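Local atomic coordinates of probable transcriptional regulator, LysR family protein (Rhodococcus sp., PDB entry 2QL3), a protein that probably acts as a LysR-type, DNA-binding transcription factor, this chain being its C-terminal substrate-binding (effector) domain without the DNA-binding part. Residues I7-Y12 / V57-D62; E68-P73 / V186-E191. All coordinates share one frame; numbering follows the deposited sequence.

Contact 1: I7-Y12 / V57-D62; sequences IAVGCY and VAIVYD
Strands 7-11 and 57-61 lie side by side and parallel, a buried contact in the mixed sheet of the subdomain that holds the chain's N-terminal strand. Val9, Gly10 and Cys11 pair with Val57, Ala58 and Ile59. Three backbone bonds tie them. Val57 N reaches Ala8 O at 3.2 Å, Gly10 N gives to Val57 O at 2.9 Å, and Ile59 N gives to Gly10 O at 2.8 Å. On the face with Val9 and Cys11, Val57 CG2 is wedged against Val9 CG2 (3.9 Å) and Ile7 CD1 (4.0 Å). Phe201 of helix 196-205 packs on all three of these side chains. Tyr12 follows just past the strand. With CG anti to the carbonyl carbon (chi1 -63°), its ring is carried across to strand 57-61. There one face receives Val60 CG1, 3.7 Å from the ring centroid, a CH-pi contact. Tyr12 CD2 also meets Tyr61 CD2 at 3.8 Å. With an alanine here in place of Tyr12, Val60 CG1 would probably lose the ring face it packs on, and a gap is likely to open beside Tyr61. The strands are joined through helix 20-30, strand 34-40 and helix 43-51, the parallel beta/alpha arrangement of the type 2 periplasmic binding protein fold used by LysR effector domains.

Contact 2: E68-P73 / V186-E191; sequences EWQTVP and VAWHQE
Trp188 CG stands between its backbone N and carbonyl carbon (chi1 63°), which lays the indole across Gln70 on the neighbouring strand. The strand pairing sets Gln70 CB over one face of that ring, while its chi1 of -69° turns CG beside its own N. The two belong to an antiparallel strand pair in the mixed sheet of a periplasmic-binding-protein-like subdomain. Gln70 CB is 3.6 Å from the centroid of the Trp188 five-membered ring, a CH-pi contact. The Gln70 amide is nearly upright to the indole, with planes 86° apart. Val72 CG2 meets the same indole at its edge, 4.0 Å from Trp188 CH2. Gln70 with Trp188 and Val72 with Val186 are hydrogen-bonded pairs, each joined by N-H...O bonds in both directions. Trp188 N gives to Gln70 O at 3.0 Å. Trp69 with His189 and Thr71 with Ala187 are the non-hydrogen-bonded pairs. On their face Trp69 CE3 touches Ala187 CB at 4.0 Å, and Arg47, Leu50 and Glu51 of helix 43-51 pack on the Trp69 indole. At the strand end Glu68 runs alongside His189, and its CB lies over one face of the imidazole. Glu68 OE2 also comes within 3.8 Å of Glu191 OE2, a like-charge approach that would probably be unfavourable if both are ionised. Gln190 N bonds Glu68 O at 2.6 Å, carrying the ladder just past the strands. The turn then folds back on His189: Glu191 N donates to His189 ND1 at 3.2 Å, close to the imidazole plane.

How the contacts relate
Contact 1 and contact 2 are parts of one mixed sheet, with centres about 10 Å apart. They meet where strand 57-61 runs antiparallel to strand 182-189. A probable hydrogen bond joins Ala187 N to Ala58 O at 2.7 Å, and Ile59 CD1 packs on Val186 CG2 at 3.8 Å. The strand order is thus 5-11, 57-61, 182-189 and 69-84, parallel at the first step and antiparallel at the next two. Contact 1 is wholly buried, whereas contact 2 reaches the surface. There the Trp188 side chain lies about 4 Å from a phosphate ion, probably carried over from crystallisation.

Contact 1: I7-Y12 / V57-D62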
ATOM      1  N   ILE A   7       7.982 -21.509   9.497  1.00 28.87           N
ATOM      2  CA  ILE A   7       7.879 -21.515   8.016  1.00 26.24           C
ATOM      3  C   ILE A   7       8.051 -20.087   7.556  1.00 23.30           C
ATOM      4  O   ILE A   7       7.496 -19.188   8.164  1.00 22.93           O
ATOM      5  CB  ILE A   7       6.538 -22.144   7.441  1.00 26.21           C
ATOM      6  CG1 ILE A   7       6.507 -22.046   5.925  1.00 25.37           C
ATOM      7  CG2 ILE A   7       5.244 -21.493   8.048  1.00 27.63           C
ATOM      8  CD1 ILE A   7       5.171 -22.441   5.271  1.00 28.44           C
ATOM      9  N   ALA A   8       8.838 -19.883   6.522  1.00 22.27           N
ATOM     10  CA  ALA A   8       8.964 -18.552   5.870  1.00 24.07           C
ATOM     11  C   ALA A   8       8.087 -18.453   4.612  1.00 23.67           C
ATOM     12  O   ALA A   8       8.246 -19.209   3.654  1.00 22.86           O
ATOM     13  CB  ALA A   8      10.424 -18.164   5.577  1.00 24.76           C
ATOM     14  N   VAL A   9       7.124 -17.551   4.699  1.00 23.70           N
ATOM     15  CA  VAL A   9       6.146 -17.283   3.630  1.00 23.05           C
ATOM     16  C   VAL A   9       6.365 -15.896   3.009  1.00 23.13           C
ATOM     17  O   VAL A   9       6.337 -14.843   3.688  1.00 22.77           O
ATOM     18  CB  VAL A   9       4.690 -17.363   4.141  1.00 22.50           C
ATOM     19  CG1 VAL A   9       3.690 -17.161   2.949  1.00 21.45           C
ATOM     20  CG2 VAL A   9       4.411 -18.690   4.885  1.00 23.89           C
ATOM     21  N   GLY A  10       6.624 -15.878   1.720  1.00 22.91           N
ATOM     22  CA  GLY A  10       6.786 -14.581   1.072  1.00 23.45           C
ATOM     23  C   GLY A  10       5.580 -14.279   0.224  1.00 24.49           C
ATOM     24  O   GLY A  10       4.777 -15.204  -0.102  1.00 24.95           O
ATOM     25  N   CYS A  11       5.431 -13.012  -0.157  1.00 25.08           N
ATOM     26  CA  CYS A  11       4.424 -12.639  -1.155  1.00 25.96           C
ATOM     27  C   CYS A  11       4.717 -11.290  -1.791  1.00 26.18           C
ATOM     28  O   CYS A  11       5.547 -10.544  -1.256  1.00 27.23           O
ATOM     29  CB  CYS A  11       3.022 -12.675  -0.553  1.00 26.30           C
ATOM     30  SG  CYS A  11       2.615 -11.305   0.467  1.00 27.16           S
ATOM     31  N   TYR A  12       4.051 -10.984  -2.916  1.00 26.36           N
ATOM     32  CA  TYR A  12       4.140  -9.648  -3.534  1.00 26.69           C
ATOM     33  C   TYR A  12       3.265  -8.687  -2.709  1.00 27.91           C
ATOM     34  O   TYR A  12       2.229  -9.086  -2.211  1.00 25.25           O
ATOM     35  CB  TYR A  12       3.627  -9.635  -4.986  1.00 25.54           C
ATOM     36  CG  TYR A  12       4.404 -10.489  -5.959  1.00 24.43           C
ATOM     37  CD1 TYR A  12       5.760 -10.806  -5.733  1.00 26.50           C
ATOM     38  CD2 TYR A  12       3.792 -10.959  -7.126  1.00 23.97           C
ATOM     39  CE1 TYR A  12       6.471 -11.626  -6.636  1.00 25.04           C
ATOM     40  CE2 TYR A  12       4.470 -11.762  -8.017  1.00 24.90           C
ATOM     41  CZ  TYR A  12       5.810 -12.067  -7.778  1.00 23.23           C
ATOM     42  OH  TYR A  12       6.461 -12.885  -8.649  1.00 22.71           O
ATOM     43  N   VAL A  57       7.989 -20.903   0.909  1.00 26.29           N
ATOM     44  CA  VAL A  57       6.919 -20.798  -0.077  1.00 26.50           C
ATOM     45  C   VAL A  57       6.681 -19.317  -0.377  1.00 26.55           C
ATOM     46  O   VAL A  57       7.142 -18.435   0.353  1.00 25.06           O
ATOM     47  CB  VAL A  57       5.580 -21.480   0.384  1.00 27.34           C
ATOM     48  CG1 VAL A  57       5.774 -22.982   0.642  1.00 28.42           C
ATOM     49  CG2 VAL A  57       5.015 -20.823   1.628  1.00 24.80           C
ATOM     50  N   ALA A  58       6.028 -19.074  -1.507  1.00 26.92           N
ATOM     51  CA  ALA A  58       5.656 -17.726  -1.955  1.00 27.95           C
ATOM     52  C   ALA A  58       4.191 -17.771  -2.429  1.00 28.37           C
ATOM     53  O   ALA A  58       3.734 -18.781  -3.053  1.00 28.25           O
ATOM     54  CB  ALA A  58       6.589 -17.309  -3.110  1.00 27.09           C
ATOM     55  N   ILE A  59       3.452 -16.713  -2.120  1.00 27.09           N
ATOM     56  CA  ILE A  59       2.141 -16.496  -2.668  1.00 27.20           C
ATOM     57  C   ILE A  59       2.310 -15.424  -3.728  1.00 26.87           C
ATOM     58  O   ILE A  59       2.695 -14.296  -3.426  1.00 28.22           O
ATOM     59  CB  ILE A  59       1.143 -15.993  -1.625  1.00 27.76           C
ATOM     60  CG1 ILE A  59       1.093 -16.955  -0.404  1.00 28.35           C
ATOM     61  CG2 ILE A  59      -0.233 -15.766  -2.254  1.00 25.66           C
ATOM     62  CD1 ILE A  59       0.734 -18.367  -0.721  1.00 23.07           C
ATOM     63  N   VAL A  60       2.060 -15.784  -4.991  1.00 26.26           N
ATOM     64  CA  VAL A  60       2.381 -14.888  -6.107  1.00 25.27           C
ATOM     65  C   VAL A  60       1.356 -14.947  -7.225  1.00 26.47           C
ATOM     66  O   VAL A  60       0.601 -15.907  -7.333  1.00 26.63           O
ATOM     67  CB  VAL A  60       3.798 -15.185  -6.738  1.00 25.33           C
ATOM     68  CG1 VAL A  60       4.873 -14.789  -5.802  1.00 23.66           C
ATOM     69  CG2 VAL A  60       3.956 -16.653  -7.128  1.00 21.27           C
ATOM     70  N   TYR A  61       1.335 -13.928  -8.084  1.00 27.51           N
ATOM     71  CA  TYR A  61       0.658 -14.106  -9.353  1.00 27.68           C
ATOM     72  C   TYR A  61       1.467 -15.024 -10.246  1.00 27.99           C
ATOM     73  O   TYR A  61       2.683 -14.914 -10.330  1.00 28.27           O
ATOM     74  CB  TYR A  61       0.442 -12.790 -10.094  1.00 27.88           C
ATOM     75  CG  TYR A  61      -0.214 -11.659  -9.346  1.00 29.09           C
ATOM     76  CD1 TYR A  61      -1.565 -11.698  -9.011  1.00 28.48           C
ATOM     77  CD2 TYR A  61       0.505 -10.503  -9.051  1.00 27.09           C
ATOM     78  CE1 TYR A  61      -2.185 -10.611  -8.394  1.00 31.04           C
ATOM     79  CE2 TYR A  61      -0.102  -9.422  -8.381  1.00 32.12           C
ATOM     80  CZ  TYR A  61      -1.454  -9.487  -8.068  1.00 30.55           C
ATOM     81  OH  TYR A  61      -2.083  -8.424  -7.435  1.00 34.92           O
ATOM     82  N   ASP A  62       0.796 -15.916 -10.966  1.00 29.28           N
ATOM     83  CA  ASP A  62       1.486 -16.785 -11.922  1.00 30.28           C
ATOM     84  C   ASP A  62       1.645 -15.994 -13.209  1.00 31.34           C
ATOM     85  O   ASP A  62       0.880 -16.188 -14.180  1.00 32.36           O
ATOM     86  CB  ASP A  62       0.654 -18.046 -12.141  1.00 30.69           C
ATOM     87  CG  ASP A  62       1.332 -19.091 -13.022  1.00 33.24           C
ATOM     88  OD1 ASP A  62       2.555 -19.043 -13.339  1.00 34.87           O
ATOM     89  OD2 ASP A  62       0.579 -19.983 -13.419  1.00 35.80           O
TER

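Contact 2: E68-P73 / V186-E191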
ATOM      1  N   GLU A  68      11.300 -23.360 -12.684  1.00 31.46           N
ATOM      2  CA  GLU A  68      11.885 -24.164 -11.579  1.00 31.78           C
ATOM      3  C   GLU A  68      10.902 -24.289 -10.377  1.00 31.45           C
ATOM      4  O   GLU A  68      11.152 -25.057  -9.442  1.00 30.05           O
ATOM      5  CB  GLU A  68      13.242 -23.578 -11.096  1.00 31.97           C
ATOM      6  CG  GLU A  68      14.539 -23.861 -11.994  1.00 35.08           C
ATOM      7  CD  GLU A  68      15.893 -23.792 -11.197  1.00 34.45           C
ATOM      8  OE1 GLU A  68      16.451 -22.674 -10.927  1.00 36.19           O
ATOM      9  OE2 GLU A  68      16.448 -24.878 -10.868  1.00 34.39           O
ATOM     10  N   TRP A  69       9.813 -23.500 -10.409  1.00 29.34           N
ATOM     11  CA  TRP A  69       8.838 -23.400  -9.329  1.00 28.34           C
ATOM     12  C   TRP A  69       7.625 -24.268  -9.578  1.00 26.95           C
ATOM     13  O   TRP A  69       7.012 -24.222 -10.620  1.00 26.38           O
ATOM     14  CB  TRP A  69       8.389 -21.939  -9.167  1.00 27.74           C
ATOM     15  CG  TRP A  69       9.513 -21.000  -8.634  1.00 27.83           C
ATOM     16  CD1 TRP A  69      10.873 -21.265  -8.561  1.00 27.91           C
ATOM     17  CD2 TRP A  69       9.347 -19.650  -8.193  1.00 25.86           C
ATOM     18  NE1 TRP A  69      11.550 -20.165  -8.087  1.00 26.41           N
ATOM     19  CE2 TRP A  69      10.640 -19.163  -7.828  1.00 28.60           C
ATOM     20  CE3 TRP A  69       8.240 -18.810  -8.050  1.00 24.47           C
ATOM     21  CZ2 TRP A  69      10.834 -17.877  -7.321  1.00 28.78           C
ATOM     22  CZ3 TRP A  69       8.424 -17.533  -7.519  1.00 27.53           C
ATOM     23  CH2 TRP A  69       9.721 -17.068  -7.186  1.00 29.47           C
ATOM     24  N   GLN A  70       7.321 -25.093  -8.615  1.00 28.19           N
ATOM     25  CA  GLN A  70       6.074 -25.828  -8.557  1.00 28.91           C
ATOM     26  C   GLN A  70       5.052 -24.804  -8.069  1.00 29.20           C
ATOM     27  O   GLN A  70       5.388 -23.940  -7.252  1.00 27.98           O
ATOM     28  CB  GLN A  70       6.230 -26.940  -7.535  1.00 28.17           C
ATOM     29  CG  GLN A  70       7.189 -28.040  -7.954  1.00 34.21           C
ATOM     30  CD  GLN A  70       6.496 -29.065  -8.837  1.00 42.77           C
ATOM     31  OE1 GLN A  70       5.859 -30.001  -8.338  1.00 46.87           O
ATOM     32  NE2 GLN A  70       6.610 -28.897 -10.150  1.00 46.04           N
ATOM     33  N   THR A  71       3.837 -24.871  -8.582  1.00 29.99           N
ATOM     34  CA  THR A  71       2.786 -23.919  -8.205  1.00 30.77           C
ATOM     35  C   THR A  71       1.458 -24.683  -8.041  1.00 30.99           C
ATOM     36  O   THR A  71       1.292 -25.738  -8.626  1.00 28.93           O
ATOM     37  CB  THR A  71       2.559 -22.795  -9.257  1.00 30.68           C
ATOM     38  OG1 THR A  71       2.113 -23.380 -10.479  1.00 35.65           O
ATOM     39  CG2 THR A  71       3.831 -21.919  -9.511  1.00 28.43           C
ATOM     40  N   VAL A  72       0.532 -24.147  -7.246  1.00 30.57           N
ATOM     41  CA  VAL A  72      -0.815 -24.701  -7.125  1.00 31.92           C
ATOM     42  C   VAL A  72      -1.745 -23.469  -7.076  1.00 33.22           C
ATOM     43  O   VAL A  72      -1.553 -22.586  -6.243  1.00 31.04           O
ATOM     44  CB  VAL A  72      -0.987 -25.566  -5.819  1.00 32.50           C
ATOM     45  CG1 VAL A  72      -2.463 -25.785  -5.510  1.00 34.45           C
ATOM     46  CG2 VAL A  72      -0.351 -26.949  -5.929  1.00 32.57           C
ATOM     47  N   PRO A  73      -2.766 -23.415  -7.957  1.00 34.21           N
ATOM     48  CA  PRO A  73      -3.621 -22.244  -7.992  1.00 34.30           C
ATOM     49  C   PRO A  73      -4.534 -22.084  -6.782  1.00 34.30           C
ATOM     50  O   PRO A  73      -5.086 -23.045  -6.272  1.00 35.21           O
ATOM     51  CB  PRO A  73      -4.393 -22.392  -9.298  1.00 34.44           C
ATOM     52  CG  PRO A  73      -4.454 -23.846  -9.540  1.00 36.52           C
ATOM     53  CD  PRO A  73      -3.166 -24.431  -8.951  1.00 35.60           C
ATOM     54  N   VAL A 186       0.130 -20.586  -4.786  1.00 25.00           N
ATOM     55  CA  VAL A 186       1.219 -20.939  -3.827  1.00 24.51           C
ATOM     56  C   VAL A 186       2.389 -21.594  -4.591  1.00 23.46           C
ATOM     57  O   VAL A 186       2.177 -22.470  -5.436  1.00 23.15           O
ATOM     58  CB  VAL A 186       0.742 -21.799  -2.620  1.00 25.37           C
ATOM     59  CG1 VAL A 186       0.225 -23.230  -3.053  1.00 25.20           C
ATOM     60  CG2 VAL A 186       1.868 -21.918  -1.540  1.00 25.83           C
ATOM     61  N   ALA A 187       3.609 -21.129  -4.368  1.00 22.41           N
ATOM     62  CA  ALA A 187       4.749 -21.636  -5.138  1.00 22.51           C
ATOM     63  C   ALA A 187       5.913 -22.055  -4.267  1.00 22.64           C
ATOM     64  O   ALA A 187       6.076 -21.579  -3.147  1.00 22.73           O
ATOM     65  CB  ALA A 187       5.198 -20.557  -6.201  1.00 23.30           C
ATOM     66  N   TRP A 188       6.695 -23.000  -4.750  1.00 22.73           N
ATOM     67  CA  TRP A 188       7.922 -23.399  -4.079  1.00 23.25           C
ATOM     68  C   TRP A 188       8.860 -23.939  -5.133  1.00 24.29           C
ATOM     69  O   TRP A 188       8.440 -24.267  -6.211  1.00 25.23           O
ATOM     70  CB  TRP A 188       7.677 -24.447  -2.996  1.00 23.85           C
ATOM     71  CG  TRP A 188       7.133 -25.762  -3.500  1.00 24.15           C
ATOM     72  CD1 TRP A 188       7.840 -26.885  -3.783  1.00 25.24           C
ATOM     73  CD2 TRP A 188       5.763 -26.052  -3.814  1.00 25.49           C
ATOM     74  NE1 TRP A 188       6.991 -27.891  -4.245  1.00 25.51           N
ATOM     75  CE2 TRP A 188       5.712 -27.406  -4.270  1.00 24.77           C
ATOM     76  CE3 TRP A 188       4.571 -25.305  -3.744  1.00 23.91           C
ATOM     77  CZ2 TRP A 188       4.516 -28.036  -4.619  1.00 22.54           C
ATOM     78  CZ3 TRP A 188       3.375 -25.917  -4.106  1.00 24.62           C
ATOM     79  CH2 TRP A 188       3.358 -27.278  -4.554  1.00 22.70           C
ATOM     80  N   HIS A 189      10.130 -24.049  -4.814  1.00 25.29           N
ATOM     81  CA  HIS A 189      11.122 -24.445  -5.812  1.00 26.94           C
ATOM     82  C   HIS A 189      11.163 -25.986  -5.985  1.00 27.70           C
ATOM     83  O   HIS A 189      11.241 -26.709  -5.003  1.00 27.02           O
ATOM     84  CB  HIS A 189      12.449 -23.870  -5.312  1.00 27.85           C
ATOM     85  CG  HIS A 189      13.530 -23.794  -6.338  1.00 28.35           C
ATOM     86  ND1 HIS A 189      14.184 -24.910  -6.815  1.00 25.49           N
ATOM     87  CD2 HIS A 189      14.130 -22.726  -6.917  1.00 32.00           C
ATOM     88  CE1 HIS A 189      15.133 -24.534  -7.660  1.00 29.15           C
ATOM     89  NE2 HIS A 189      15.127 -23.210  -7.735  1.00 28.64           N
ATOM     90  N   GLN A 190      11.059 -26.468  -7.240  1.00 28.14           N
ATOM     91  CA  GLN A 190      11.248 -27.875  -7.655  1.00 29.15           C
ATOM     92  C   GLN A 190      12.278 -28.661  -6.879  1.00 29.20           C
ATOM     93  O   GLN A 190      12.136 -29.867  -6.708  1.00 29.38           O
ATOM     94  CB  GLN A 190      11.800 -27.911  -9.082  1.00 30.77           C
ATOM     95  CG  GLN A 190      10.951 -28.592 -10.080  1.00 32.36           C
ATOM     96  CD  GLN A 190      11.266 -28.083 -11.418  1.00 34.12           C
ATOM     97  OE1 GLN A 190      12.444 -27.921 -11.785  1.00 36.65           O
ATOM     98  NE2 GLN A 190      10.219 -27.706 -12.146  1.00 37.81           N
ATOM     99  N   GLU A 191      13.357 -28.003  -6.500  1.00 29.17           N
ATOM    100  CA  GLU A 191      14.516 -28.702  -5.956  1.00 30.70           C
ATOM    101  C   GLU A 191      14.599 -28.576  -4.461  1.00 30.08           C
ATOM    102  O   GLU A 191      15.513 -29.119  -3.862  1.00 29.43           O
ATOM    103  CB  GLU A 191      15.774 -28.059  -6.516  1.00 30.95           C
ATOM    104  CG  GLU A 191      15.672 -27.861  -8.016  1.00 36.04           C
ATOM    105  CD  GLU A 191      16.494 -28.823  -8.813  1.00 41.06           C
ATOM    106  OE1 GLU A 191      17.129 -29.769  -8.264  1.00 45.16           O
ATOM    107  OE2 GLU A 191      16.521 -28.606 -10.028  1.00 45.01           O
TER